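Local structure of fatty acyl CoA synthetase FADD13 (FATTY-ACYL-CoA SYNTHETASE) (Mycobacterium tuberculosis, 3R44) at residues K16-M21 with T228-A233; A51-C56 with A88-A93; D171-M176 with E193-A198. The protein belongs to the AMP-binding (ANL) family of enzymes, with a large N-terminal part followed by a smaller C-terminal domain. One frame throughout, in Å; residues are numbered along the deposited sequence. Where two conformers were deposited one is given.

Interaction 1 (K16-M21 with T228-A233). With HIS (histidine), chain B.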
ATOM      1  N   LYS A  16     -17.475 -18.435   0.689  1.00 16.89           N
ATOM      2  CA  LYS A  16     -16.588 -17.452   0.095  1.00 16.61           C
ATOM      3  C   LYS A  16     -16.606 -16.157   0.919  1.00 16.65           C
ATOM      4  O   LYS A  16     -16.568 -15.061   0.370  1.00 15.44           O
ATOM      5  CB  LYS A  16     -17.043 -17.197  -1.338  1.00 19.11           C
ATOM      6  CG  LYS A  16     -16.835 -18.404  -2.233  1.00 20.74           C
ATOM      7  CD  LYS A  16     -17.442 -18.128  -3.633  1.00 26.56           C
ATOM      8  CE  LYS A  16     -17.586 -19.404  -4.437  1.00 31.91           C
ATOM      9  NZ  LYS A  16     -16.336 -20.152  -4.513  1.00 34.62           N
ATOM     10  N   ASN A  17     -16.715 -16.305   2.237  1.00 15.21           N
ATOM     11  CA  ASN A  17     -16.740 -15.154   3.116  1.00 14.84           C
ATOM     12  C   ASN A  17     -15.453 -15.107   3.959  1.00 12.89           C
ATOM     13  O   ASN A  17     -15.095 -16.079   4.645  1.00 12.55           O
ATOM     14  CB  ASN A  17     -18.004 -15.226   3.990  1.00 14.86           C
ATOM     15  CG  ASN A  17     -18.125 -14.074   4.908  1.00 16.42           C
ATOM     16  OD1 ASN A  17     -17.337 -13.913   5.830  1.00 14.94           O
ATOM     17  ND2 ASN A  17     -19.125 -13.251   4.675  1.00 13.42           N
ATOM     18  N   ILE A  18     -14.777 -13.965   3.952  1.00 12.41           N
ATOM     19  CA  ILE A  18     -13.495 -13.815   4.609  1.00 11.77           C
ATOM     20  C   ILE A  18     -13.639 -13.990   6.121  1.00 12.32           C
ATOM     21  O   ILE A  18     -12.736 -14.518   6.777  1.00 12.93           O
ATOM     22  CB  ILE A  18     -12.897 -12.386   4.279  1.00 12.06           C
ATOM     23  CG1 ILE A  18     -12.475 -12.348   2.804  1.00 12.20           C
ATOM     24  CG2 ILE A  18     -11.768 -12.046   5.207  1.00 13.29           C
ATOM     25  CD1 ILE A  18     -11.287 -13.256   2.455  1.00 12.66           C
ATOM     26  N   GLY A  19     -14.776 -13.546   6.682  1.00 12.50           N
ATOM     27  CA  GLY A  19     -15.080 -13.759   8.082  1.00 13.81           C
ATOM     28  C   GLY A  19     -15.309 -15.231   8.425  1.00 13.52           C
ATOM     29  O   GLY A  19     -14.888 -15.712   9.485  1.00 13.86           O
ATOM     30  N   TRP A  20     -15.874 -15.993   7.500  1.00 11.64           N
ATOM     31  CA  TRP A  20     -16.066 -17.443   7.693  1.00 13.11           C
ATOM     32  C   TRP A  20     -14.740 -18.139   7.588  1.00 13.77           C
ATOM     33  O   TRP A  20     -14.441 -19.132   8.307  1.00 13.38           O
ATOM     34  CB  TRP A  20     -17.072 -18.033   6.657  1.00 13.49           C
ATOM     35  CG  TRP A  20     -17.599 -19.329   7.082  1.00 15.16           C
ATOM     36  CD1 TRP A  20     -17.357 -20.539   6.533  1.00 16.82           C
ATOM     37  CD2 TRP A  20     -18.482 -19.550   8.191  1.00 19.89           C
ATOM     38  NE1 TRP A  20     -18.012 -21.514   7.237  1.00 19.48           N
ATOM     39  CE2 TRP A  20     -18.720 -20.933   8.259  1.00 24.15           C
ATOM     40  CE3 TRP A  20     -19.095 -18.706   9.131  1.00 21.76           C
ATOM     41  CZ2 TRP A  20     -19.575 -21.499   9.225  1.00 25.77           C
ATOM     42  CZ3 TRP A  20     -19.955 -19.274  10.100  1.00 27.79           C
ATOM     43  CH2 TRP A  20     -20.189 -20.649  10.124  1.00 28.28           C
ATOM     44  N   MET A  21     -13.883 -17.588   6.730  1.00 13.65           N
ATOM     45  CA  MET A  21     -12.525 -18.101   6.657  1.00 14.22           C
ATOM     46  C   MET A  21     -11.809 -18.057   7.998  1.00 12.93           C
ATOM     47  O   MET A  21     -11.072 -19.005   8.379  1.00 13.41           O
ATOM     48  CB  MET A  21     -11.689 -17.436   5.552  1.00 14.29           C
ATOM     49  CG  MET A  21     -10.376 -18.096   5.343  1.00 18.92           C
ATOM     50  SD  MET A  21      -9.301 -17.242   4.158  1.00 26.91           S
ATOM     51  CE  MET A  21      -8.947 -15.801   5.231  1.00 22.64           C
ATOM     52  N   THR A 228      -2.048  -8.771   4.544  1.00 14.90           N
ATOM     53  CA  THR A 228      -1.189  -9.541   5.467  1.00 14.05           C
ATOM     54  C   THR A 228      -1.983 -10.133   6.594  1.00 13.57           C
ATOM     55  O   THR A 228      -1.828 -11.286   6.939  1.00 12.17           O
ATOM     56  CB  THR A 228      -0.128  -8.662   6.099  1.00 14.32           C
ATOM     57  OG1 THR A 228       0.697  -8.155   5.070  1.00 16.98           O
ATOM     58  CG2 THR A 228       0.767  -9.383   7.145  1.00 15.47           C
ATOM     59  N   VAL A 229      -2.877  -9.360   7.166  1.00 12.79           N
ATOM     60  CA  VAL A 229      -3.725  -9.892   8.244  1.00 14.60           C
ATOM     61  C   VAL A 229      -4.565 -11.091   7.740  1.00 14.11           C
ATOM     62  O   VAL A 229      -4.695 -12.137   8.387  1.00 13.93           O
ATOM     63  CB  VAL A 229      -4.618  -8.769   8.788  1.00 14.35           C
ATOM     64  CG1 VAL A 229      -5.837  -9.305   9.639  1.00 14.54           C
ATOM     65  CG2 VAL A 229      -3.778  -7.677   9.520  1.00 15.37           C
ATOM     66  N   ILE A 230      -5.181 -10.933   6.577  1.00 14.89           N
ATOM     67  CA  ILE A 230      -6.021 -11.970   5.984  1.00 14.08           C
ATOM     68  C   ILE A 230      -5.219 -13.228   5.551  1.00 14.47           C
ATOM     69  O   ILE A 230      -5.623 -14.362   5.804  1.00 13.67           O
ATOM     70  CB  ILE A 230      -6.849 -11.424   4.753  1.00 14.39           C
ATOM     71  CG1 ILE A 230      -7.717 -10.211   5.155  1.00 19.89           C
ATOM     72  CG2 ILE A 230      -7.693 -12.555   4.125  1.00 15.48           C
ATOM     73  CD1 ILE A 230      -8.447 -10.419   6.393  1.00 19.58           C
ATOM     74  N   PHE A 231      -4.077 -13.053   4.925  1.00 13.21           N
ATOM     75  CA  PHE A 231      -3.316 -14.231   4.537  1.00 15.86           C
ATOM     76  C   PHE A 231      -2.701 -14.926   5.715  1.00 14.20           C
ATOM     77  O   PHE A 231      -2.514 -16.120   5.659  1.00 13.68           O
ATOM     78  CB  PHE A 231      -2.379 -14.041   3.326  1.00 17.99           C
ATOM     79  CG  PHE A 231      -1.002 -13.476   3.630  1.00 19.37           C
ATOM     80  CD1 PHE A 231      -0.569 -12.314   2.963  1.00 23.82           C
ATOM     81  CD2 PHE A 231      -0.139 -14.099   4.514  1.00 20.01           C
ATOM     82  CE1 PHE A 231       0.747 -11.794   3.184  1.00 24.77           C
ATOM     83  CE2 PHE A 231       1.167 -13.624   4.725  1.00 23.69           C
ATOM     84  CZ  PHE A 231       1.600 -12.464   4.073  1.00 24.67           C
ATOM     85  N   SER A 232      -2.535 -14.205   6.808  1.00 13.32           N
ATOM     86  CA  SER A 232      -2.104 -14.821   8.055  1.00 14.57           C
ATOM     87  C   SER A 232      -3.147 -15.831   8.545  1.00 14.53           C
ATOM     88  O   SER A 232      -2.807 -16.957   8.961  1.00 11.95           O
ATOM     89  CB  SER A 232      -1.790 -13.774   9.121  1.00 14.98           C
ATOM     90  OG  SER A 232      -0.579 -13.099   8.795  1.00 17.08           O
ATOM     91  N   ALA A 233      -4.419 -15.445   8.575  1.00 14.38           N
ATOM     92  CA  ALA A 233      -5.454 -16.407   8.932  1.00 14.60           C
ATOM     93  C   ALA A 233      -5.552 -17.549   7.918  1.00 14.39           C
ATOM     94  O   ALA A 233      -5.754 -18.725   8.265  1.00 15.58           O
ATOM     95  CB  ALA A 233      -6.810 -15.705   9.103  1.00 13.43           C
TER
HETATM   96  N   HIS B 504     -13.036 -18.648  -4.599  1.00 43.40           N
HETATM   97  CA  HIS B 504     -13.652 -17.963  -3.437  1.00 41.21           C
HETATM   98  C   HIS B 504     -13.605 -16.463  -3.626  1.00 42.49           C
HETATM   99  O   HIS B 504     -14.592 -15.723  -3.644  1.00 42.23           O
HETATM  100  CB  HIS B 504     -12.915 -18.405  -2.155  1.00 41.03           C
HETATM  101  CG  HIS B 504     -13.089 -17.499  -0.980  1.00 34.26           C
HETATM  102  ND1 HIS B 504     -12.907 -17.950   0.316  1.00 29.97           N
HETATM  103  CD2 HIS B 504     -13.421 -16.179  -0.884  1.00 28.87           C
HETATM  104  CE1 HIS B 504     -13.110 -16.941   1.156  1.00 26.81           C
HETATM  105  NE2 HIS B 504     -13.410 -15.857   0.453  1.00 25.01           N
HETATM  106  OXT HIS B 504     -12.509 -15.929  -3.773  1.00 44.43           O
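The first turn of helix 18-28 packs against helix 223-235 through I18 and M21, beside a pocket that holds a histidine. Between 16-21 and 228-233 the contact is apolar, although farther along the same two helices R25 NE bonds to A233 O. I18 crosses I230 at about a right angle, its CG2 lying 3.9 Å from I230 CD1. CD1 of I18 also rests near I230 CG2 and comes near NE2 of the bound histidine. On the loop before the helix, the long aliphatic part of K16 runs along the same ligand, with CG 3.4 Å from its CA. N17 is the N-cap. Its OD1 takes a bond from W20 N (3.0 Å) and a weak one from G19 N, so W20 N is paired and G19 N only weakly so; G19 has no side chain to crowd that oxygen. The same amide is held from its other end, since ND2 bonds to C167 O. One turn on, M21 leaves the backbone extended (chi1 -171°), then turns at chi3 (71°). This flexible thioether lets CE reach within 3.7 Å of I230 CG2, with the small A233 CB beyond it at 4.4 Å.

Interaction 2 (A51-C56 with A88-A93)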
ATOM      1  N   ALA A  51     -13.883 -15.443  18.278  1.00 16.61           N
ATOM      2  CA  ALA A  51     -14.886 -15.020  19.263  1.00 16.78           C
ATOM      3  C   ALA A  51     -14.967 -13.503  19.384  1.00 16.75           C
ATOM      4  O   ALA A  51     -16.031 -12.937  19.425  1.00 16.67           O
ATOM      5  CB  ALA A  51     -14.618 -15.648  20.611  1.00 18.28           C
ATOM      6  N   LEU A  52     -13.850 -12.818  19.326  1.00 15.63           N
ATOM      7  CA  LEU A  52     -13.905 -11.366  19.386  1.00 15.17           C
ATOM      8  C   LEU A  52     -14.499 -10.785  18.088  1.00 14.19           C
ATOM      9  O   LEU A  52     -15.194  -9.774  18.133  1.00 16.69           O
ATOM     10  CB  LEU A  52     -12.522 -10.766  19.566  1.00 15.47           C
ATOM     11  CG  LEU A  52     -12.419  -9.263  19.695  1.00 15.29           C
ATOM     12  CD1 LEU A  52     -13.271  -8.724  20.815  1.00 17.27           C
ATOM     13  CD2 LEU A  52     -10.943  -8.886  20.027  1.00 16.77           C
ATOM     14  N   ALA A  53     -14.166 -11.360  16.935  1.00 13.94           N
ATOM     15  CA  ALA A  53     -14.842 -10.954  15.696  1.00 14.19           C
ATOM     16  C   ALA A  53     -16.364 -11.088  15.798  1.00 15.29           C
ATOM     17  O   ALA A  53     -17.115 -10.225  15.313  1.00 14.67           O
ATOM     18  CB  ALA A  53     -14.282 -11.752  14.471  1.00 13.98           C
ATOM     19  N   ASN A  54     -16.834 -12.153  16.453  1.00 15.37           N
ATOM     20  CA  ASN A  54     -18.253 -12.340  16.666  1.00 17.06           C
ATOM     21  C   ASN A  54     -18.833 -11.263  17.559  1.00 17.40           C
ATOM     22  O   ASN A  54     -19.920 -10.756  17.297  1.00 17.93           O
ATOM     23  CB  ASN A  54     -18.562 -13.709  17.262  1.00 17.53           C
ATOM     24  CG  ASN A  54     -18.374 -14.825  16.252  1.00 19.79           C
ATOM     25  OD1 ASN A  54     -18.232 -14.554  15.080  1.00 18.93           O
ATOM     26  ND2 ASN A  54     -18.279 -16.074  16.722  1.00 20.54           N
ATOM     27  N   ARG A  55     -18.129 -10.960  18.632  1.00 17.57           N
ATOM     28  CA  ARG A  55     -18.527  -9.814  19.487  1.00 19.33           C
ATOM     29  C   ARG A  55     -18.556  -8.472  18.721  1.00 19.01           C
ATOM     30  O   ARG A  55     -19.488  -7.691  18.906  1.00 19.75           O
ATOM     31  CB  ARG A  55     -17.639  -9.731  20.732  1.00 19.53           C
ATOM     32  CG  ARG A  55     -17.866 -10.911  21.701  1.00 23.35           C
ATOM     33  CD  ARG A  55     -17.357 -10.671  23.105  1.00 31.54           C
ATOM     34  NE  ARG A  55     -16.464 -11.782  23.397  1.00 38.35           N
ATOM     35  CZ  ARG A  55     -16.731 -12.875  24.114  1.00 44.87           C
ATOM     36  NH1 ARG A  55     -17.876 -13.021  24.786  1.00 47.11           N
ATOM     37  NH2 ARG A  55     -15.783 -13.819  24.202  1.00 47.21           N
ATOM     38  N   CYS A  56     -17.571  -8.229  17.848  1.00 19.25           N
ATOM     39  CA  CYS A  56     -17.548  -7.043  16.999  1.00 18.79           C
ATOM     40  C   CYS A  56     -18.790  -7.021  16.095  1.00 19.25           C
ATOM     41  O   CYS A  56     -19.433  -5.975  15.935  1.00 18.83           O
ATOM     42  CB  CYS A  56     -16.286  -6.970  16.153  1.00 19.41           C
ATOM     43  SG  CYS A  56     -14.841  -6.515  17.162  1.00 21.82           S
ATOM     44  N   ALA A  88     -17.304  -7.155  10.513  1.00 14.69           N
ATOM     45  CA  ALA A  88     -18.021  -6.593   9.353  1.00 15.04           C
ATOM     46  C   ALA A  88     -18.135  -7.595   8.187  1.00 13.95           C
ATOM     47  O   ALA A  88     -19.227  -7.709   7.583  1.00 12.98           O
ATOM     48  CB  ALA A  88     -17.346  -5.278   8.849  1.00 14.36           C
ATOM     49  N   ALA A  89     -17.033  -8.292   7.888  1.00 12.21           N
ATOM     50  CA  ALA A  89     -17.016  -9.346   6.849  1.00 11.65           C
ATOM     51  C   ALA A  89     -18.123 -10.408   7.065  1.00 11.99           C
ATOM     52  O   ALA A  89     -18.875 -10.756   6.150  1.00 13.08           O
ATOM     53  CB  ALA A  89     -15.612  -9.995   6.752  1.00 11.37           C
ATOM     54  N   LYS A  90     -18.264 -10.891   8.297  1.00 12.73           N
ATOM     55  CA  LYS A  90     -19.284 -11.883   8.627  1.00 13.66           C
ATOM     56  C   LYS A  90     -20.694 -11.359   8.392  1.00 14.14           C
ATOM     57  O   LYS A  90     -21.578 -12.135   8.045  1.00 15.68           O
ATOM     58  CB  LYS A  90     -19.168 -12.336  10.075  1.00 14.45           C
ATOM     59  CG  LYS A  90     -17.861 -13.137  10.345  1.00 16.20           C
ATOM     60  CD  LYS A  90     -17.819 -13.475  11.852  1.00 21.40           C
ATOM     61  CE  LYS A  90     -16.473 -14.024  12.272  1.00 23.10           C
ATOM     62  NZ  LYS A  90     -16.638 -15.425  12.398  1.00 18.75           N
ATOM     63  N   LEU A  91     -20.902 -10.060   8.603  1.00 14.19           N
ATOM     64  CA  LEU A  91     -22.205  -9.405   8.363  1.00 15.69           C
ATOM     65  C   LEU A  91     -22.502  -8.961   6.947  1.00 15.98           C
ATOM     66  O   LEU A  91     -23.656  -8.574   6.643  1.00 15.67           O
ATOM     67  CB  LEU A  91     -22.319  -8.154   9.265  1.00 17.54           C
ATOM     68  CG  LEU A  91     -22.281  -8.365  10.772  1.00 18.19           C
ATOM     69  CD1 LEU A  91     -22.285  -7.018  11.475  1.00 14.25           C
ATOM     70  CD2 LEU A  91     -23.477  -9.176  11.232  1.00 20.43           C
ATOM     71  N   GLY A  92     -21.519  -9.002   6.063  1.00 14.55           N
ATOM     72  CA  GLY A  92     -21.663  -8.506   4.693  1.00 14.51           C
ATOM     73  C   GLY A  92     -21.564  -6.982   4.645  1.00 14.97           C
ATOM     74  O   GLY A  92     -21.906  -6.344   3.644  1.00 17.55           O
ATOM     75  N   ALA A  93     -21.096  -6.410   5.740  1.00 14.20           N
ATOM     76  CA  ALA A  93     -20.756  -4.994   5.830  1.00 15.26           C
ATOM     77  C   ALA A  93     -19.419  -4.638   5.178  1.00 14.35           C
ATOM     78  O   ALA A  93     -18.585  -5.492   4.857  1.00 14.51           O
ATOM     79  CB  ALA A  93     -20.838  -4.453   7.350  1.00 14.10           C
TER
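Within 51-56, A53 is the first residue to touch K90 of helix 79-91. Its methyl group points toward the other helix, and CB lies 3.8 Å from K90 CE. So small a residue lets the lysine's aliphatic chain pass close to the helix surface, while Y86 and L22 touch the same alanine. N54 follows, nearest to K90 through the backbone with 8.1 Å between their CA atoms. Its CB points away from the second helix, yet the amide swings back, because CG stands beside the backbone N (chi1 -72°). N54 and K90 thus cross at about a right angle, and OD1 receives a weak hydrogen bond from K90 NZ at 3.2 Å. The lysine is extended until its last torsion (chi4 -103°), which turns NZ aside to stronger partners: a salt bridge to E162 OE1 and a hydrogen bond to N50 OD1. N54 ND2 bonds to E162 OE2 and A160 O, so one carboxylate joins both residues, and a buried ammonium is probably stabilised by its acidic partner. Farther on, C56 turns its side chain to C83 and L84, adding an apolar patch. Beyond K90, G92 ends its helix in a Schellman motif. Its phi of 78° comes easily to glycine, and A93 N bonds to A88 O at 2.9 Å while G92 N bonds to A89 O at 3.2 Å. The chain then enters strand 94-97, completing the beta-alpha-beta crossover from the parallel neighbouring strand 70-74, with helix 46-62 packed against its helix.

Interaction 3 (D171-M176 with E193-A198). With HIS (histidine), chain B.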
ATOM      1  N   ASP A 171     -19.568  -9.953  -3.191  1.00 17.52           N
ATOM      2  CA  ASP A 171     -20.054  -8.925  -2.300  1.00 15.58           C
ATOM      3  C   ASP A 171     -18.945  -7.952  -1.827  1.00 15.30           C
ATOM      4  O   ASP A 171     -17.831  -8.368  -1.493  1.00 13.57           O
ATOM      5  CB  ASP A 171     -20.771  -9.546  -1.099  1.00 15.06           C
ATOM      6  CG  ASP A 171     -22.069 -10.233  -1.500  1.00 20.03           C
ATOM      7  OD1 ASP A 171     -22.625  -9.879  -2.566  1.00 20.85           O
ATOM      8  OD2 ASP A 171     -22.507 -11.101  -0.740  1.00 18.49           O
ATOM      9  N   ASN A 172     -19.274  -6.663  -1.784  1.00 14.67           N
ATOM     10  CA  ASN A 172     -18.341  -5.683  -1.279  1.00 13.09           C
ATOM     11  C   ASN A 172     -17.896  -5.980   0.120  1.00 11.77           C
ATOM     12  O   ASN A 172     -18.713  -6.383   0.966  1.00 13.35           O
ATOM     13  CB  ASN A 172     -18.890  -4.275  -1.247  1.00 13.94           C
ATOM     14  CG  ASN A 172     -19.267  -3.769  -2.577  1.00 16.21           C
ATOM     15  OD1 ASN A 172     -18.803  -4.292  -3.585  1.00 16.63           O
ATOM     16  ND2 ASN A 172     -20.140  -2.742  -2.599  1.00 16.54           N
ATOM     17  N   LEU A 173     -16.623  -5.708   0.377  1.00 10.92           N
ATOM     18  CA  LEU A 173     -16.000  -5.952   1.667  1.00 11.58           C
ATOM     19  C   LEU A 173     -15.289  -4.715   2.235  1.00 10.80           C
ATOM     20  O   LEU A 173     -15.299  -4.495   3.443  1.00 10.80           O
ATOM     21  CB  LEU A 173     -14.975  -7.113   1.568  1.00 11.04           C
ATOM     22  CG  LEU A 173     -14.162  -7.463   2.832  1.00 13.32           C
ATOM     23  CD1 LEU A 173     -15.069  -7.663   4.068  1.00 10.51           C
ATOM     24  CD2 LEU A 173     -13.237  -8.667   2.666  1.00 14.88           C
ATOM     25  N   PHE A 174     -14.539  -4.002   1.422  1.00 11.45           N
ATOM     26  CA  PHE A 174     -13.929  -2.773   1.939  1.00 12.37           C
ATOM     27  C   PHE A 174     -13.810  -1.722   0.880  1.00 12.70           C
ATOM     28  O   PHE A 174     -13.798  -2.067  -0.330  1.00 12.08           O
ATOM     29  CB  PHE A 174     -12.652  -3.019   2.753  1.00 14.96           C
ATOM     30  CG  PHE A 174     -11.458  -3.439   1.964  1.00 13.24           C
ATOM     31  CD1 PHE A 174     -10.635  -2.481   1.392  1.00 17.88           C
ATOM     32  CD2 PHE A 174     -11.091  -4.758   1.876  1.00 20.42           C
ATOM     33  CE1 PHE A 174      -9.480  -2.840   0.628  1.00 19.46           C
ATOM     34  CE2 PHE A 174      -9.941  -5.129   1.156  1.00 19.62           C
ATOM     35  CZ  PHE A 174      -9.124  -4.169   0.546  1.00 18.96           C
ATOM     36  N   ILE A 175     -13.704  -0.466   1.329  1.00 11.89           N
ATOM     37  CA  ILE A 175     -13.384   0.636   0.439  1.00 12.54           C
ATOM     38  C   ILE A 175     -12.171   1.337   0.995  1.00 12.64           C
ATOM     39  O   ILE A 175     -12.172   1.771   2.136  1.00 13.96           O
ATOM     40  CB  ILE A 175     -14.521   1.666   0.304  1.00 13.45           C
ATOM     41  CG1 ILE A 175     -15.851   1.053  -0.103  1.00 13.40           C
ATOM     42  CG2 ILE A 175     -14.161   2.711  -0.745  1.00 14.63           C
ATOM     43  CD1 ILE A 175     -17.080   1.874   0.240  1.00 16.84           C
ATOM     44  N   MET A 176     -11.136   1.412   0.189  1.00 13.32           N
ATOM     45  CA  MET A 176      -9.935   2.079   0.569  1.00 14.62           C
ATOM     46  C   MET A 176      -9.669   3.248  -0.357  1.00 14.97           C
ATOM     47  O   MET A 176      -9.675   3.126  -1.611  1.00 16.19           O
ATOM     48  CB  MET A 176      -8.747   1.084   0.608  1.00 15.23           C
ATOM     49  CG  MET A 176      -8.880  -0.026   1.736  1.00 24.07           C
ATOM     50  SD  MET A 176      -7.293  -0.423   2.527  1.00 39.46           S
ATOM     51  CE  MET A 176      -6.256   0.540   1.516  1.00 20.01           C
ATOM     52  N   GLU A 193     -13.986 -11.888  -2.593  1.00 13.17           N
ATOM     53  CA  GLU A 193     -13.242 -12.585  -3.633  1.00 15.54           C
ATOM     54  C   GLU A 193     -11.897 -11.950  -3.909  1.00 15.16           C
ATOM     55  O   GLU A 193     -10.922 -12.668  -4.042  1.00 13.77           O
ATOM     56  CB  GLU A 193     -14.044 -12.658  -4.941  1.00 17.42           C
ATOM     57  CG  GLU A 193     -13.240 -13.100  -6.172  1.00 22.92           C
ATOM     58  CD  GLU A 193     -14.122 -13.205  -7.435  1.00 31.02           C
ATOM     59  OE1 GLU A 193     -14.460 -12.152  -8.009  1.00 36.24           O
ATOM     60  OE2 GLU A 193     -14.527 -14.317  -7.829  1.00 35.04           O
ATOM     61  N   SER A 194     -11.844 -10.617  -4.049  1.00 14.10           N
ATOM     62  CA  SER A 194     -10.551  -9.979  -4.366  1.00 13.12           C
ATOM     63  C   SER A 194      -9.545 -10.076  -3.245  1.00 13.30           C
ATOM     64  O   SER A 194      -8.378 -10.290  -3.447  1.00 11.25           O
ATOM     65  CB  SER A 194     -10.777  -8.556  -4.974  1.00 14.05           C
ATOM     66  OG  SER A 194     -11.341  -7.629  -4.033  1.00 14.86           O
ATOM     67  N   VAL A 195     -10.026  -9.949  -2.021  1.00 13.30           N
ATOM     68  CA  VAL A 195      -9.231 -10.028  -0.847  1.00 14.70           C
ATOM     69  C   VAL A 195      -8.688 -11.454  -0.691  1.00 13.48           C
ATOM     70  O   VAL A 195      -7.501 -11.680  -0.406  1.00 14.41           O
ATOM     71  CB  VAL A 195     -10.157  -9.610   0.379  1.00 15.04           C
ATOM     72  CG1 VAL A 195      -9.649 -10.040   1.679  1.00 16.95           C
ATOM     73  CG2 VAL A 195     -10.387  -8.097   0.337  1.00 19.99           C
ATOM     74  N   HIS A 196      -9.573 -12.418  -0.860  1.00 13.97           N
ATOM     75  CA  HIS A 196      -9.163 -13.817  -0.808  1.00 14.22           C
ATOM     76  C   HIS A 196      -8.110 -14.107  -1.890  1.00 13.54           C
ATOM     77  O   HIS A 196      -7.125 -14.797  -1.636  1.00 14.52           O
ATOM     78  CB  HIS A 196     -10.357 -14.719  -0.992  1.00 14.31           C
ATOM     79  CG  HIS A 196      -9.996 -16.149  -1.251  1.00 21.39           C
ATOM     80  ND1 HIS A 196     -10.008 -16.704  -2.518  1.00 24.90           N
ATOM     81  CD2 HIS A 196      -9.564 -17.117  -0.410  1.00 23.19           C
ATOM     82  CE1 HIS A 196      -9.619 -17.969  -2.434  1.00 29.04           C
ATOM     83  NE2 HIS A 196      -9.362 -18.249  -1.163  1.00 25.80           N
ATOM     84  N   SER A 197      -8.334 -13.588  -3.089  1.00 13.72           N
ATOM     85  CA  SER A 197      -7.393 -13.833  -4.190  0.50 14.60           C
ATOM     86  C   SER A 197      -6.031 -13.226  -3.897  1.00 14.93           C
ATOM     87  O   SER A 197      -5.006 -13.838  -4.154  1.00 15.15           O
ATOM     88  CB  SER A 197      -7.960 -13.299  -5.486  0.50 15.61           C
ATOM     89  OG  SER A 197      -9.027 -14.136  -5.904  0.50 16.43           O
ATOM     90  N   ALA A 198      -6.023 -12.038  -3.335  1.00 14.17           N
ATOM     91  CA  ALA A 198      -4.789 -11.378  -3.031  1.00 14.30           C
ATOM     92  C   ALA A 198      -4.089 -12.122  -1.937  1.00 13.98           C
ATOM     93  O   ALA A 198      -2.882 -12.295  -2.001  1.00 15.26           O
ATOM     94  CB  ALA A 198      -5.074  -9.911  -2.581  1.00 14.62           C
TER
HETATM   95  N   HIS B 504     -13.036 -18.648  -4.599  1.00 43.40           N
HETATM   96  CA  HIS B 504     -13.652 -17.963  -3.437  1.00 41.21           C
HETATM   97  C   HIS B 504     -13.605 -16.463  -3.626  1.00 42.49           C
HETATM   98  O   HIS B 504     -14.592 -15.723  -3.644  1.00 42.23           O
HETATM   99  CB  HIS B 504     -12.915 -18.405  -2.155  1.00 41.03           C
HETATM  100  CG  HIS B 504     -13.089 -17.499  -0.980  1.00 34.26           C
HETATM  101  ND1 HIS B 504     -12.907 -17.950   0.316  1.00 29.97           N
HETATM  102  CD2 HIS B 504     -13.421 -16.179  -0.884  1.00 28.87           C
HETATM  103  CE1 HIS B 504     -13.110 -16.941   1.156  1.00 26.81           C
HETATM  104  NE2 HIS B 504     -13.410 -15.857   0.453  1.00 25.01           N
HETATM  105  OXT HIS B 504     -12.509 -15.929  -3.773  1.00 44.43           O
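A classic beta bulge puts L173 and F174, consecutive residues of strand 172-178, both opposite H190, and both side chains reach V195 on helix 192-205. The extra residue breaks the usual alternation: L173 has a psi of -44°, far from extended. L173 and V195 cross at about a right angle, with L173 CD2 3.7 Å from V195 CG2; CG of the leucine stands anti to its backbone nitrogen (chi1 177°), which carries the branched end out to the helix. F174 brings the edge of its ring, rather than a face, to the same valine methyl, although the closest approach there is modelled too short to be trusted. A single methyl, V195 CG2, thus meets both neighbours, while CG1, the valine's other branch, also lies near L173 CD2. The next residue serves another surface. One face of the H196 ring is covered by the imidazole of the bound histidine, whose CG stands 3.4 Å from the ring plane, over its centre. H196 ND1 comes within 2.9 Å of the ligand's OXT. Between the two segments, then, the contact is hydrocarbon on hydrocarbon, whereas H196 offers the ligand both a flat surface and a polar neighbour for its carboxylate.

How the interactions relate
The three contacts form one continuous region around the N-terminal end of helix 18-28. Interactions 1 and 3, with centres 10 Å apart, share the bound histidine and meet directly: I18 CD1 lies 3.7 Å from V195 CG1, and I18 CG1 lies 3.8 Å from L173 CD2. Interaction 2 stands farther back, the K90 side chain being about 11 Å from the ligand. It joins interaction 1, 12 Å away between centres, through a probable hydrogen bond from N17 ND2 to A89 O (2.9 Å). Interactions 2 and 3 are 15 Å apart by centres, yet A89 CB touches L173 CD1 at 3.6 Å, so A89 adjoins both other contacts.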